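Local coordinates for protein Asp/Glu-specific dipeptidyl-peptidase (PDB 5JXF) that removes dipeptides from the N terminus of oligopeptides as a serine peptidase of family S46, with strict preference for aspartate or glutamate at the P1 position, at residues His80-Cys85 against Glu134-Thr139; Ile96-His101 against Ser239-Tyr244; Glu128-Asn133 against Arg210-Pro215. All coordinates share one frame; numbering follows the deposited sequence.

Overall arrangement
From the N terminus, H80-C85 comes first and I96-H101 follows. Their partners come later in the order E134-T139 and S239-Y244, so interactions 1 and 2 cross. Interaction 3 joins E128-N133 to R210-P215; it is nested inside the loop that interaction 2 closes, and crosses interaction 1, whose second segment follows directly on N133. All three belong to one six-stranded antiparallel barrel, consistent with the first barrel of a chymotrypsin-like protease. Interaction 1 ties strand 80-81 to strand 138-146, interaction 2 pairs strand 95-98 with strand 239-245 beside H101, the probable charge-relay histidine, and interaction 3 lays a loop along strand 197-214. F81 and L136 pack on F241, and E130 bonds to Y244, linking the contacts.

Interaction 1. Residues His80-Cys85 against Glu134-Thr139; sequences HFNGGC and ENLVVT
F81 runs from strand 80-81 across to L136 and V138 of the neighbouring segment. Its CG lies anti to the backbone N (chi1 -171°), which brings the ring toward the other segment, with L136 and V138 on different parts of it. Beyond CB and CG, CD1 meets V138 CG2 at 3.8 Å, with CE1 a little farther from the same methyl. On the other side of the ring's long axis CE2 lies 3.9 Å from L136 CD1, and CZ reaches both leucine methyls; this leucine CD1 makes an off-centre CH-pi contact. Beyond this pair the ring meets F241 edge-to-face. The backbones form two successive antiparallel bridges in a six-stranded barrel, consistent with the first barrel of a chymotrypsin-like protease: H80 N donates to T139 O (2.8 Å), T139 N returns a bond to H80 O, and F81 and V138 make the non-hydrogen-bonded pair. G84 and C85 both face F81 in a classic beta bulge. C85 O is gripped twice, by F81 N and by H80 ND1 (3.1 Å), which come from opposite faces of its carbonyl plane and hold the imidazole. Where the strand turns off, N82 N donates to V137 O at 2.7 Å, nearly along the C=O axis. The N82 amide lies against L136 CD1, CG to CD1 3.6 Å, while its OD1 takes a weak bond from V137 N at 3.4 Å.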
loop_
_atom_site.group_PDB
_atom_site.type_symbol
_atom_site.label_atom_id
_atom_site.label_comp_id
_atom_site.label_asym_id
_atom_site.label_seq_id
_atom_site.Cartn_x
_atom_site.Cartn_y
_atom_site.Cartn_z
ATOM N N HIS A 80 27.025 17.289 16.604
ATOM C CA HIS A 80 25.637 17.444 17.011
ATOM C C HIS A 80 25.069 18.667 16.313
ATOM O O HIS A 80 25.645 19.749 16.410
ATOM C CB HIS A 80 25.562 17.623 18.533
ATOM C CG HIS A 80 24.371 17.032 19.189
ATOM N ND1 HIS A 80 23.184 16.766 18.514
ATOM C CD2 HIS A 80 24.141 16.671 20.468
ATOM C CE1 HIS A 80 22.314 16.251 19.344
ATOM N NE2 HIS A 80 22.864 16.189 20.550
ATOM N N PHE A 81 23.931 18.517 15.642
ATOM C CA PHE A 81 23.329 19.627 14.904
ATOM C C PHE A 81 22.146 20.217 15.669
ATOM O O PHE A 81 21.073 19.626 15.743
ATOM C CB PHE A 81 22.883 19.167 13.500
ATOM C CG PHE A 81 22.457 20.292 12.598
ATOM C CD1 PHE A 81 23.380 20.933 11.798
ATOM C CD2 PHE A 81 21.131 20.700 12.551
ATOM C CE1 PHE A 81 22.997 21.972 10.951
ATOM C CE2 PHE A 81 20.737 21.732 11.705
ATOM C CZ PHE A 81 21.677 22.376 10.915
ATOM N N ASN A 82 22.370 21.387 16.251
ATOM C CA ASN A 82 21.402 22.060 17.110
ATOM C C ASN A 82 20.840 21.221 18.242
ATOM O O ASN A 82 19.724 21.465 18.674
ATOM C CB ASN A 82 20.246 22.595 16.279
ATOM C CG ASN A 82 19.689 23.887 16.841
ATOM O OD1 ASN A 82 20.383 24.610 17.572
ATOM N ND2 ASN A 82 18.442 24.194 16.503
ATOM N N GLY A 83 21.597 20.236 18.718
ATOM C CA GLY A 83 21.149 19.403 19.832
ATOM C C GLY A 83 19.990 18.421 19.608
ATOM O O GLY A 83 19.557 17.745 20.541
ATOM N N GLY A 84 19.491 18.309 18.381
ATOM C CA GLY A 84 18.397 17.383 18.113
ATOM C C GLY A 84 18.647 16.462 16.924
ATOM O O GLY A 84 17.952 15.467 16.748
ATOM N N CYS A 85 19.633 16.804 16.102
ATOM C CA CYS A 85 19.955 16.010 14.913
ATOM C C CYS A 85 21.451 15.786 14.803
ATOM O O CYS A 85 22.232 16.275 15.626
ATOM C CB CYS A 85 19.429 16.694 13.646
ATOM S SG CYS A 85 17.695 17.207 13.801
ATOM N N GLU A 134 20.318 32.670 13.479
ATOM C CA GLU A 134 20.308 32.921 14.912
ATOM C C GLU A 134 19.828 31.671 15.632
ATOM O O GLU A 134 18.916 30.981 15.158
ATOM C CB GLU A 134 19.430 34.117 15.278
ATOM C CG GLU A 134 19.830 35.405 14.593
ATOM C CD GLU A 134 19.448 36.635 15.398
ATOM O OE1 GLU A 134 19.432 36.558 16.647
ATOM O OE2 GLU A 134 19.158 37.682 14.780
ATOM N N ASN A 135 20.486 31.373 16.749
ATOM C CA ASN A 135 20.105 30.277 17.627
ATOM C C ASN A 135 20.298 28.911 16.994
ATOM O O ASN A 135 19.544 27.980 17.266
ATOM C CB ASN A 135 18.649 30.436 18.069
ATOM C CG ASN A 135 18.358 31.821 18.584
ATOM O OD1 ASN A 135 19.200 32.443 19.234
ATOM N ND2 ASN A 135 17.168 32.327 18.279
ATOM N N LEU A 136 21.298 28.796 16.134
ATOM C CA LEU A 136 21.647 27.505 15.560
ATOM C C LEU A 136 23.076 27.197 15.937
ATOM O O LEU A 136 23.987 27.917 15.552
ATOM C CB LEU A 136 21.479 27.500 14.032
ATOM C CG LEU A 136 21.917 26.244 13.272
ATOM C CD1 LEU A 136 21.178 25.008 13.749
ATOM C CD2 LEU A 136 21.695 26.418 11.763
ATOM N N VAL A 137 23.265 26.124 16.689
ATOM C CA VAL A 137 24.598 25.702 17.065
ATOM C C VAL A 137 24.917 24.299 16.558
ATOM O O VAL A 137 24.027 23.493 16.270
ATOM C CB VAL A 137 24.785 25.748 18.587
ATOM C CG1 VAL A 137 24.376 27.136 19.141
ATOM C CG2 VAL A 137 24.004 24.637 19.254
ATOM N N VAL A 138 26.209 24.035 16.446
ATOM C CA VAL A 138 26.734 22.755 15.996
ATOM C C VAL A 138 27.849 22.394 16.968
ATOM O O VAL A 138 28.776 23.180 17.167
ATOM C CB VAL A 138 27.266 22.842 14.550
ATOM C CG1 VAL A 138 28.233 21.732 14.259
ATOM C CG2 VAL A 138 26.104 22.838 13.542
ATOM N N THR A 139 27.762 21.217 17.569
ATOM C CA THR A 139 28.652 20.834 18.651
ATOM C C THR A 139 29.572 19.668 18.320
ATOM O O THR A 139 29.104 18.573 18.012
ATOM C CB THR A 139 27.834 20.449 19.895
ATOM O OG1 THR A 139 27.025 21.560 20.307
ATOM C CG2 THR A 139 28.757 19.999 21.025
HETATM O O HOH W 1 24.371 21.026 19.315
#

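Interaction 2. Residues Ile96-His101 against Ser239-Tyr244; sequences ILTNHH and SMFRVY. With ARG (arginine), chain E.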
loop_
_atom_site.group_PDB
_atom_site.type_symbol
_atom_site.label_atom_id
_atom_site.label_comp_id
_atom_site.label_asym_id
_atom_site.label_seq_id
_atom_site.Cartn_x
_atom_site.Cartn_y
_atom_site.Cartn_z
ATOM N N ILE A 96 29.076 21.167 6.065
ATOM C CA ILE A 96 28.426 20.040 6.734
ATOM C C ILE A 96 27.135 19.634 6.041
ATOM O O ILE A 96 26.405 20.458 5.464
ATOM C CB ILE A 96 28.085 20.302 8.231
ATOM C CG1 ILE A 96 27.082 21.436 8.383
ATOM C CG2 ILE A 96 29.353 20.582 9.060
ATOM C CD1 ILE A 96 26.732 21.701 9.815
ATOM N N LEU A 97 26.850 18.350 6.146
ATOM C CA LEU A 97 25.703 17.761 5.481
ATOM C C LEU A 97 24.740 17.251 6.547
ATOM O O LEU A 97 25.169 16.673 7.540
ATOM C CB LEU A 97 26.158 16.636 4.541
ATOM C CG LEU A 97 25.038 15.840 3.856
ATOM C CD1 LEU A 97 24.371 16.728 2.809
ATOM C CD2 LEU A 97 25.612 14.569 3.220
ATOM N N THR A 98 23.452 17.510 6.367
ATOM C CA THR A 98 22.445 16.952 7.261
ATOM C C THR A 98 21.136 16.682 6.462
ATOM O O THR A 98 21.149 16.705 5.230
ATOM C CB THR A 98 22.187 17.886 8.488
ATOM O OG1 THR A 98 21.410 17.190 9.468
ATOM C CG2 THR A 98 21.459 19.173 8.090
ATOM N N ASN A 99 20.037 16.391 7.148
ATOM C CA ASN A 99 18.729 16.161 6.464
ATOM C C ASN A 99 18.039 17.449 6.077
ATOM O O ASN A 99 18.261 18.490 6.695
ATOM C CB ASN A 99 17.737 15.384 7.348
ATOM C CG ASN A 99 18.105 13.940 7.518
ATOM O OD1 ASN A 99 17.628 13.269 8.436
ATOM N ND2 ASN A 99 18.945 13.442 6.628
ATOM N N HIS A 100 17.147 17.369 5.101
ATOM C CA HIS A 100 16.287 18.498 4.788
ATOM C C HIS A 100 15.347 18.842 5.952
ATOM O O HIS A 100 15.100 20.016 6.236
ATOM C CB HIS A 100 15.484 18.218 3.506
ATOM C CG HIS A 100 14.627 19.365 3.070
ATOM N ND1 HIS A 100 13.269 19.409 3.300
ATOM C CD2 HIS A 100 14.939 20.518 2.433
ATOM C CE1 HIS A 100 12.775 20.528 2.802
ATOM N NE2 HIS A 100 13.771 21.224 2.280
ATOM N N HIS A 101 14.831 17.843 6.652
ATOM C CA HIS A 101 13.936 18.192 7.745
ATOM C C HIS A 101 14.706 18.675 9.005
ATOM O O HIS A 101 14.107 19.289 9.874
ATOM C CB HIS A 101 12.982 17.039 8.081
ATOM C CG HIS A 101 13.612 15.886 8.802
ATOM N ND1 HIS A 101 13.965 14.715 8.162
ATOM C CD2 HIS A 101 13.899 15.700 10.111
ATOM C CE1 HIS A 101 14.464 13.866 9.043
ATOM N NE2 HIS A 101 14.440 14.442 10.233
ATOM N N SER A 239 20.177 18.745 3.436
ATOM C CA SER A 239 20.474 20.172 3.299
ATOM C C SER A 239 21.922 20.408 3.741
ATOM O O SER A 239 22.521 19.557 4.387
ATOM C CB SER A 239 19.500 21.029 4.110
ATOM O OG SER A 239 19.541 20.688 5.487
ATOM N N MET A 240 22.488 21.541 3.352
ATOM C CA MET A 240 23.897 21.806 3.606
ATOM C C MET A 240 24.096 23.106 4.347
ATOM O O MET A 240 23.457 24.113 4.058
ATOM C CB MET A 240 24.691 21.827 2.307
ATOM C CG MET A 240 24.776 20.461 1.639
ATOM S SD MET A 240 25.854 20.423 0.202
ATOM C CE MET A 240 25.908 18.663 -0.156
ATOM N N PHE A 241 24.993 23.058 5.321
ATOM C CA PHE A 241 25.314 24.223 6.130
ATOM C C PHE A 241 26.822 24.390 6.138
ATOM O O PHE A 241 27.533 23.492 5.676
ATOM C CB PHE A 241 24.765 24.047 7.545
ATOM C CG PHE A 241 23.264 24.167 7.634
ATOM C CD1 PHE A 241 22.442 23.104 7.277
ATOM C CD2 PHE A 241 22.672 25.351 8.059
ATOM C CE1 PHE A 241 21.073 23.222 7.362
ATOM C CE2 PHE A 241 21.302 25.472 8.151
ATOM C CZ PHE A 241 20.502 24.407 7.803
ATOM N N ARG A 242 27.324 25.524 6.636
ATOM C CA ARG A 242 28.772 25.682 6.768
ATOM C C ARG A 242 29.117 26.241 8.148
ATOM O O ARG A 242 28.542 27.233 8.571
ATOM C CB ARG A 242 29.354 26.591 5.685
ATOM C CG ARG A 242 30.885 26.674 5.767
ATOM C CD ARG A 242 31.470 27.719 4.856
ATOM N NE ARG A 242 30.940 27.602 3.502
ATOM C CZ ARG A 242 31.364 26.707 2.617
ATOM N NH1 ARG A 242 32.320 25.846 2.953
ATOM N NH2 ARG A 242 30.821 26.666 1.404
ATOM N N VAL A 243 30.026 25.577 8.849
ATOM C CA VAL A 243 30.387 25.995 10.195
ATOM C C VAL A 243 31.420 27.128 10.067
ATOM O O VAL A 243 32.349 27.041 9.276
ATOM C CB VAL A 243 30.959 24.833 11.025
ATOM C CG1 VAL A 243 31.331 25.305 12.459
ATOM C CG2 VAL A 243 29.989 23.671 11.077
ATOM N N TYR A 244 31.232 28.202 10.818
ATOM C CA TYR A 244 32.165 29.332 10.778
ATOM C C TYR A 244 32.850 29.489 12.127
ATOM O O TYR A 244 32.266 29.139 13.163
ATOM C CB TYR A 244 31.436 30.620 10.403
ATOM C CG TYR A 244 31.230 30.786 8.918
ATOM C CD1 TYR A 244 30.239 30.065 8.239
ATOM C CD2 TYR A 244 32.019 31.667 8.196
ATOM C CE1 TYR A 244 30.061 30.228 6.880
ATOM C CE2 TYR A 244 31.856 31.829 6.845
ATOM C CZ TYR A 244 30.877 31.113 6.187
ATOM O OH TYR A 244 30.739 31.296 4.838
HETATM N N ARG E . 10.399 10.515 9.870
HETATM C CA ARG E . 11.571 11.375 9.938
HETATM C C ARG E . 12.156 11.288 11.353
HETATM O O ARG E . 11.457 11.551 12.326
HETATM C CB ARG E . 11.210 12.820 9.571
HETATM C CG ARG E . 10.747 13.010 8.118
HETATM C CD ARG E . 10.311 14.451 7.846
HETATM N NE ARG E . 9.223 14.863 8.727
HETATM C CZ ARG E . 7.926 14.746 8.428
HETATM N NH1 ARG E . 7.549 14.236 7.256
HETATM N NH2 ARG E . 7.000 15.146 9.299
#
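The antiparallel pairing of I96-T98 with S239-F241 belongs to a six-stranded barrel, consistent with the first barrel of a chymotrypsin-like protease; H101 and D237, charge-relay residues by similarity, lie just off the ends of its strands, and S662 is carried by the other large antiparallel sheet. I96 and F241 exchange two backbone bonds, as do T98 and S239, with T98 N to S239 O at 3.0 Å. The ladder is extended by S239, whose hydroxyl stands between its own backbone N and carbonyl carbon (chi1 59°) and donates to N99 O at 2.8 Å from above the carbonyl plane. That bond fastens the chain just where it leaves the strand for helix 100-109. On the same face of the sheet I96 CG1 packs on F241 CB (3.6 Å), I96 CG2 meets V243 CG2 at 3.7 Å with the side chains about perpendicular, and T98 CG2 approaches the F241 ring. On the other face the L97 CD1 methyl touches the tip of the extended M240 chain, CE, at 3.9 Å. H101 lies between N99 CB on one ring face and the CB of the bound arginine on the other; its CE1 comes within 3.5 Å of that CB. Its ND1 bonds to D237 OD2 and its NE2 to S662 OG, giving the geometry of a Ser-His-Asp triad. Strand 85-89 flanks I96-T98, strand 197-214 runs along the far side of 239-245, and strand 673-680 packs against L97 and N99.

Interaction 3. Residues Glu128-Asn133 against Arg210-Pro215; sequences EDELPN and RLVGAP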
loop_
_atom_site.group_PDB
_atom_site.type_symbol
_atom_site.label_atom_id
_atom_site.label_comp_id
_atom_site.label_asym_id
_atom_site.label_seq_id
_atom_site.Cartn_x
_atom_site.Cartn_y
_atom_site.Cartn_z
ATOM N N GLU A 128 29.592 34.159 0.667
ATOM C CA GLU A 128 29.051 35.335 1.352
ATOM C C GLU A 128 27.535 35.407 1.249
ATOM O O GLU A 128 26.891 36.181 1.963
ATOM C CB GLU A 128 29.667 36.618 0.797
ATOM C CG GLU A 128 31.155 36.729 1.041
ATOM C CD GLU A 128 31.979 35.958 0.019
ATOM O OE1 GLU A 128 31.391 35.310 -0.872
ATOM O OE2 GLU A 128 33.225 35.992 0.118
ATOM N N ASP A 129 26.974 34.598 0.355
ATOM C CA ASP A 129 25.529 34.529 0.185
ATOM C C ASP A 129 24.904 33.592 1.205
ATOM O O ASP A 129 23.683 33.498 1.304
ATOM C CB ASP A 129 25.177 34.059 -1.227
ATOM C CG ASP A 129 25.851 34.893 -2.305
ATOM O OD1 ASP A 129 26.190 36.069 -2.037
ATOM O OD2 ASP A 129 26.062 34.361 -3.415
ATOM N N GLU A 130 25.741 32.883 1.953
ATOM C CA GLU A 130 25.228 31.899 2.885
ATOM C C GLU A 130 24.465 32.610 3.995
ATOM O O GLU A 130 24.841 33.692 4.409
ATOM C CB GLU A 130 26.370 31.038 3.408
ATOM C CG GLU A 130 27.139 30.399 2.257
ATOM C CD GLU A 130 28.375 29.638 2.687
ATOM O OE1 GLU A 130 28.736 29.716 3.880
ATOM O OE2 GLU A 130 28.989 28.960 1.827
ATOM N N LEU A 131 23.355 32.027 4.429
ATOM C CA LEU A 131 22.449 32.729 5.328
ATOM C C LEU A 131 22.703 32.401 6.800
ATOM O O LEU A 131 22.566 31.262 7.242
ATOM C CB LEU A 131 20.989 32.421 4.976
ATOM C CG LEU A 131 20.544 32.535 3.518
ATOM C CD1 LEU A 131 19.045 32.300 3.411
ATOM C CD2 LEU A 131 20.926 33.882 2.926
ATOM N N PRO A 132 23.080 33.421 7.565
ATOM C CA PRO A 132 23.260 33.342 9.017
ATOM C C PRO A 132 22.018 32.819 9.723
ATOM O O PRO A 132 20.901 33.169 9.340
ATOM C CB PRO A 132 23.525 34.794 9.411
ATOM C CG PRO A 132 24.141 35.394 8.195
ATOM C CD PRO A 132 23.448 34.743 7.032
ATOM N N ASN A 133 22.201 31.995 10.743
ATOM C CA ASN A 133 21.066 31.489 11.485
ATOM C C ASN A 133 21.168 31.780 12.977
ATOM O O ASN A 133 22.007 31.210 13.668
ATOM C CB ASN A 133 20.919 29.990 11.241
ATOM C CG ASN A 133 20.685 29.671 9.773
ATOM O OD1 ASN A 133 19.659 30.045 9.222
ATOM N ND2 ASN A 133 21.626 28.977 9.141
ATOM N N ARG A 210 25.800 28.783 8.986
ATOM C CA ARG A 210 25.022 29.428 7.923
ATOM C C ARG A 210 24.497 28.416 6.899
ATOM O O ARG A 210 25.146 27.414 6.638
ATOM C CB ARG A 210 25.869 30.481 7.214
ATOM C CG ARG A 210 26.513 31.466 8.178
ATOM C CD ARG A 210 27.415 32.456 7.481
ATOM N NE ARG A 210 28.163 33.203 8.490
ATOM C CZ ARG A 210 29.122 34.081 8.229
ATOM N NH1 ARG A 210 29.460 34.343 6.982
ATOM N NH2 ARG A 210 29.745 34.696 9.225
ATOM N N LEU A 211 23.315 28.695 6.350
ATOM C CA LEU A 211 22.684 27.841 5.335
ATOM C C LEU A 211 23.393 27.944 3.996
ATOM O O LEU A 211 23.582 29.047 3.467
ATOM C CB LEU A 211 21.209 28.208 5.156
ATOM C CG LEU A 211 20.430 27.458 4.055
ATOM C CD1 LEU A 211 20.469 25.939 4.249
ATOM C CD2 LEU A 211 18.991 27.950 3.980
ATOM N N VAL A 212 23.768 26.793 3.442
ATOM C CA VAL A 212 24.522 26.749 2.185
ATOM C C VAL A 212 23.687 26.223 1.013
ATOM O O VAL A 212 23.733 26.777 -0.083
ATOM C CB VAL A 212 25.790 25.877 2.331
ATOM C CG1 VAL A 212 26.435 25.585 0.977
ATOM C CG2 VAL A 212 26.789 26.546 3.303
ATOM N N GLY A 213 22.926 25.158 1.246
ATOM C CA GLY A 213 22.124 24.571 0.190
ATOM C C GLY A 213 20.951 23.736 0.676
ATOM O O GLY A 213 21.034 23.048 1.703
ATOM N N ALA A 214 19.845 23.806 -0.057
ATOM C CA ALA A 214 18.723 22.899 0.177
ATOM C C ALA A 214 17.922 22.697 -1.096
ATOM O O ALA A 214 17.677 23.649 -1.829
ATOM C CB ALA A 214 17.824 23.422 1.276
ATOM N N PRO A 215 17.494 21.451 -1.342
ATOM C CA PRO A 215 16.627 21.115 -2.478
ATOM C C PRO A 215 15.219 21.630 -2.237
ATOM O O PRO A 215 14.859 21.871 -1.078
ATOM C CB PRO A 215 16.643 19.585 -2.489
ATOM C CG PRO A 215 16.771 19.234 -1.014
ATOM C CD PRO A 215 17.734 20.285 -0.475
#
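E130 brings the loop E128-N133 against the strand edge at R210-V212, its side chain lying alongside that of V212 and pointing the same way. E130 CB sits 3.9 Å from R210 CB; beyond CG the chain is extended (chi2 174°), so the carboxylate carbon CD reaches V212 CG2 at 3.5 Å. Both carboxylate oxygens have partners on the next strand: OE1 bonds to Y244 OH and OE2 forms a salt bridge with R242 NE. Held at both oxygens by two different residues, the carboxylate is probably fixed in rotation and its negative charge stabilised. L131 carries the backbone link, a single antiparallel bridge to L211. Its N donates to L211 O at 3.1 Å, and its O accepts from L211 N at 2.8 Å; CB meets L211 CB at 4.2 Å. P132 CA lies 3.8 Å from R210 CG, with the proline CB directed away from the strand. The guanidinium lies beyond, in a salt bridge to D208 and a cation-pi contact with Y244. The N133 side chain turns its end toward the strand, ND2 3.6 Å from R210 CA; it donates to V209 O, while OD1 accepts from H110. V212 and G213 both face M240 in a classic beta bulge. An isolated beta bridge, just before that bulge, thus joins the loop to a strand of the six-stranded antiparallel barrel of this S46 peptidase, consistent with the first barrel of a chymotrypsin-like double-barrel protease.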